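Local structure of putative methylthioribose-1-phosphate isomerase (Pyrococcus horikoshii OT3, 6A34) at residues R202-Q206 and G207-S211; F255-K258 and I259-M263. The protein probably catalyses the interconversion of 5-methylthioribose 1-phosphate and 5-methylthioribulose 1-phosphate, a step of methionine salvage. All blocks are in the same frame, centred on the assembly; numbering follows the deposited sequence.

Contact 1 (R202-Q206 and G207-S211)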
# COMPACT_ATOMS: atom_id res chain seq x y z
N ARG A 202 -4.69 -1.15 0.80
CA ARG A 202 -4.77 0.01 1.66
C ARG A 202 -5.64 1.06 0.97
O ARG A 202 -5.74 1.06 -0.25
CB ARG A 202 -3.37 0.59 1.92
CG ARG A 202 -2.60 -0.08 3.05
CD ARG A 202 -3.14 0.24 4.44
NE ARG A 202 -2.87 1.61 4.84
CZ ARG A 202 -3.40 2.19 5.90
NH1 ARG A 202 -4.38 1.59 6.57
NH2 ARG A 202 -2.95 3.38 6.27
N PRO A 203 -6.27 1.94 1.76
CA PRO A 203 -6.16 1.97 3.21
C PRO A 203 -7.06 1.00 3.99
O PRO A 203 -6.77 0.71 5.15
CB PRO A 203 -6.59 3.39 3.60
CG PRO A 203 -7.35 3.91 2.40
CD PRO A 203 -6.66 3.25 1.24
N VAL A 204 -8.17 0.54 3.40
CA VAL A 204 -9.21 -0.15 4.17
C VAL A 204 -8.81 -1.62 4.41
O VAL A 204 -9.30 -2.20 5.35
CB VAL A 204 -10.60 0.03 3.50
CG1 VAL A 204 -11.70 -0.72 4.23
CG2 VAL A 204 -11.00 1.50 3.41
N LEU A 205 -7.94 -2.20 3.58
CA LEU A 205 -7.27 -3.53 3.75
C LEU A 205 -8.24 -4.71 3.56
O LEU A 205 -8.06 -5.77 4.17
CB LEU A 205 -6.55 -3.63 5.10
CG LEU A 205 -5.33 -2.72 5.22
CD1 LEU A 205 -5.03 -2.43 6.68
CD2 LEU A 205 -4.10 -3.32 4.52
N GLN A 206 -9.19 -4.54 2.64
CA GLN A 206 -10.17 -5.57 2.37
C GLN A 206 -9.52 -6.76 1.67
O GLN A 206 -10.05 -7.84 1.76
CB GLN A 206 -11.35 -5.01 1.57
CG GLN A 206 -12.14 -4.00 2.40
CD GLN A 206 -13.49 -3.65 1.84
OE1 GLN A 206 -13.69 -3.56 0.63
NE2 GLN A 206 -14.44 -3.42 2.73
N GLY A 207 -8.37 -6.56 1.01
CA GLY A 207 -7.61 -7.69 0.47
C GLY A 207 -7.12 -8.62 1.57
O GLY A 207 -7.27 -9.84 1.50
N ALA A 208 -6.52 -8.04 2.59
CA ALA A 208 -5.86 -8.79 3.65
C ALA A 208 -6.91 -9.39 4.60
O ALA A 208 -6.79 -10.56 5.02
CB ALA A 208 -4.92 -7.86 4.39
N ARG A 209 -7.93 -8.59 4.91
CA ARG A 209 -8.87 -8.82 5.99
C ARG A 209 -9.99 -9.77 5.53
O ARG A 209 -10.49 -10.61 6.31
CB ARG A 209 -9.40 -7.48 6.47
CG ARG A 209 -9.89 -7.48 7.91
CD ARG A 209 -10.03 -6.11 8.57
NE ARG A 209 -10.28 -5.07 7.60
CZ ARG A 209 -11.49 -4.72 7.16
NH1 ARG A 209 -12.57 -5.25 7.71
NH2 ARG A 209 -11.59 -3.86 6.15
N LEU A 210 -10.37 -9.64 4.27
CA LEU A 210 -11.57 -10.27 3.74
C LEU A 210 -11.18 -11.27 2.64
O LEU A 210 -11.42 -12.48 2.82
CB LEU A 210 -12.53 -9.19 3.24
CG LEU A 210 -13.01 -8.24 4.33
CD1 LEU A 210 -14.01 -7.24 3.79
CD2 LEU A 210 -13.62 -9.00 5.48
N SER A 211 -10.53 -10.81 1.56
CA SER A 211 -10.22 -11.72 0.46
C SER A 211 -9.31 -12.85 0.99
O SER A 211 -9.54 -14.05 0.67
CB SER A 211 -9.60 -10.99 -0.72
OG SER A 211 -10.57 -10.22 -1.43

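Contact 2 (F255-K258 and I259-M263)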
# COMPACT_ATOMS: atom_id res chain seq x y z
N PHE A 255 -14.03 2.62 -15.96
CA PHE A 255 -14.68 2.17 -14.74
C PHE A 255 -13.97 2.70 -13.49
O PHE A 255 -12.76 2.95 -13.49
CB PHE A 255 -14.80 0.64 -14.71
CG PHE A 255 -13.50 -0.11 -14.57
CD1 PHE A 255 -12.62 -0.21 -15.63
CD2 PHE A 255 -13.18 -0.76 -13.39
CE1 PHE A 255 -11.42 -0.90 -15.49
CE2 PHE A 255 -11.99 -1.45 -13.27
CZ PHE A 255 -11.10 -1.50 -14.30
N ALA A 256 -14.78 2.86 -12.45
CA ALA A 256 -14.37 3.18 -11.11
C ALA A 256 -14.19 1.89 -10.31
O ALA A 256 -14.98 0.97 -10.43
CB ALA A 256 -15.42 4.07 -10.47
N ASN A 257 -13.10 1.80 -9.55
CA ASN A 257 -12.90 0.64 -8.66
C ASN A 257 -12.02 1.13 -7.52
O ASN A 257 -11.50 2.25 -7.60
CB ASN A 257 -12.36 -0.58 -9.41
CG ASN A 257 -12.52 -1.87 -8.63
OD1 ASN A 257 -13.62 -2.17 -8.16
ND2 ASN A 257 -11.42 -2.59 -8.41
N LYS A 258 -11.88 0.30 -6.47
CA LYS A 258 -11.11 0.63 -5.30
C LYS A 258 -9.75 1.18 -5.74
O LYS A 258 -9.08 0.60 -6.65
CB LYS A 258 -10.83 -0.56 -4.38
CG LYS A 258 -10.75 -0.20 -2.90
CD LYS A 258 -12.05 0.43 -2.35
CE LYS A 258 -12.26 0.26 -0.86
NZ LYS A 258 -13.18 1.29 -0.31
N ILE A 259 -9.33 2.20 -5.00
CA ILE A 259 -8.08 2.90 -5.20
C ILE A 259 -6.93 1.89 -5.36
O ILE A 259 -6.79 0.91 -4.60
CB ILE A 259 -7.83 3.90 -4.07
CG1 ILE A 259 -6.69 4.86 -4.39
CG2 ILE A 259 -7.59 3.17 -2.75
CD1 ILE A 259 -7.04 5.90 -5.42
N GLY A 260 -6.14 2.11 -6.41
CA GLY A 260 -5.07 1.18 -6.77
C GLY A 260 -5.32 0.44 -8.07
O GLY A 260 -4.40 -0.10 -8.64
N THR A 261 -6.58 0.39 -8.51
CA THR A 261 -6.96 -0.34 -9.72
C THR A 261 -6.27 0.28 -10.93
O THR A 261 -5.71 -0.43 -11.76
CB THR A 261 -8.49 -0.42 -9.87
OG1 THR A 261 -9.01 -1.11 -8.74
CG2 THR A 261 -8.91 -1.15 -11.12
N TYR A 262 -6.31 1.62 -11.00
CA TYR A 262 -5.69 2.37 -12.08
C TYR A 262 -4.20 2.06 -12.13
O TYR A 262 -3.65 1.85 -13.20
CB TYR A 262 -5.97 3.88 -11.97
CG TYR A 262 -5.19 4.70 -12.96
CD1 TYR A 262 -5.33 4.51 -14.32
CD2 TYR A 262 -4.28 5.67 -12.54
CE1 TYR A 262 -4.58 5.23 -15.24
CE2 TYR A 262 -3.53 6.40 -13.44
CZ TYR A 262 -3.67 6.18 -14.80
OH TYR A 262 -2.95 6.92 -15.70
N MET A 263 -3.56 1.99 -10.96
CA MET A 263 -2.12 1.64 -10.83
C MET A 263 -1.83 0.29 -11.51
O MET A 263 -0.85 0.16 -12.28
CB MET A 263 -1.67 1.57 -9.37
CG MET A 263 -0.21 1.05 -9.21
SD MET A 263 -0.15 -0.68 -8.63
CE MET A 263 -0.63 -0.31 -6.95

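Contact 1 (R202-Q206 and G207-S211)
Arg209 reaches back from the first turn of helix 206-217 to Val204, in the loop that leads into it, across the N-cap residue Leu205. Its CB starts 3.2 Å from Leu205 O, the carbonyl that also accepts the backbone N of Arg209 and, weakly, that of Ala208. CG, anti to the backbone N (chi1 -155°), and CD carry the chain outward; a bend at chi3 then folds the head back over the loop. NE passes 3.8 Å from Val204 O, and NH2 closes on this oxygen at 2.9 Å in a fairly straight bond (N-H...O 160°). The carbonyl meets the guanidinium at its edge, near the plane, while NH2 itself stands above the carbonyl plane. NH2 also lies 3.7 Å from Val204 CG1 and 3.8 Å from Gln206 CG. Gln206 runs extended alongside Leu210, whose CD1 sits 4.0 Å from Gln206 NE2. The backbone O of Gln206 takes two donors, Leu210 N and Ser211 N, the latter at 3.0 Å closing a pi-type turn. Ser211 OG bonds to the backbone O of Cys167. A charged N-H thus ties the first helical turn to a peptide oxygen of the loop before the N-cap, and the Gln206 side chain lies about 4 Å from those of Cys167 and Arg57, consistent with its predicted role in binding substrate.

Contact 2 (F255-K258 and I259-M263)
Thr261 and Lys258 close a type II beta turn that carries the chain from strand 255-258 into helix 261-270, with Gly260 at the N-cap. One acceptor holds the turn: Lys258 O takes Thr261 N at 3.1 Å and Thr261 OG1 at 2.7 Å, both donors lying in its carbonyl plane. The threonine rotamer makes this double grip possible, because chi1 of -61° sets OG1 beside its own backbone N and directs CG2 the other way, anti to that N. CG2 then reaches the Phe255 ring, meeting CE2 at 3.8 Å. Phe255 brings its ring there from the crowded position between its backbone N and carbonyl carbon (chi1 68°), and the two side chains cross at about a right angle. Asn257 CB flanks this contact, 3.9 Å from Thr261 CG2. A valine in place of Thr261 would probably leave Lys258 O with the backbone N as its sole donor in this turn and so weaken the hold on the helix start. Gly260 has a positive phi (111°), at which a CB would jam against the carbonyl O of Ile259. Its N is bonded to Asp324 on the neighbouring strand 323-326. Lys258 is bent at chi2; its side chain touches Cys167 and its amine lies near the like-charged Arg299, a pairing consistent with a phosphate site and with the predicted part of Lys258 in binding substrate. At the corner Ile259 turns its side chain away from the strand, onto Pro321 of its own chain and Phe232 of the second subunit, while its carbonyl O accepts a hydrogen bond from His166 NE2.

How the contacts relate
Contact 1 precedes contact 2 in the chain, their centres about 14 Å apart, and the two meet directly where Ile259 CG2 packs 3.8 Å from Arg202 O and 4.1 Å from Pro203 CD. They probably contribute to one active site: the side chains of Gln206 in contact 1 and Lys258 in contact 2 each come within about 4 Å of that of Cys167, the predicted transition-state stabiliser. Contact 2 adds Asn257, whose side chain is about 3 Å from that of the predicted proton donor Asp247. Both also border the second subunit, where Asn228 is shared: its ND2 bonds to Arg202 O, and Met263 packs on it.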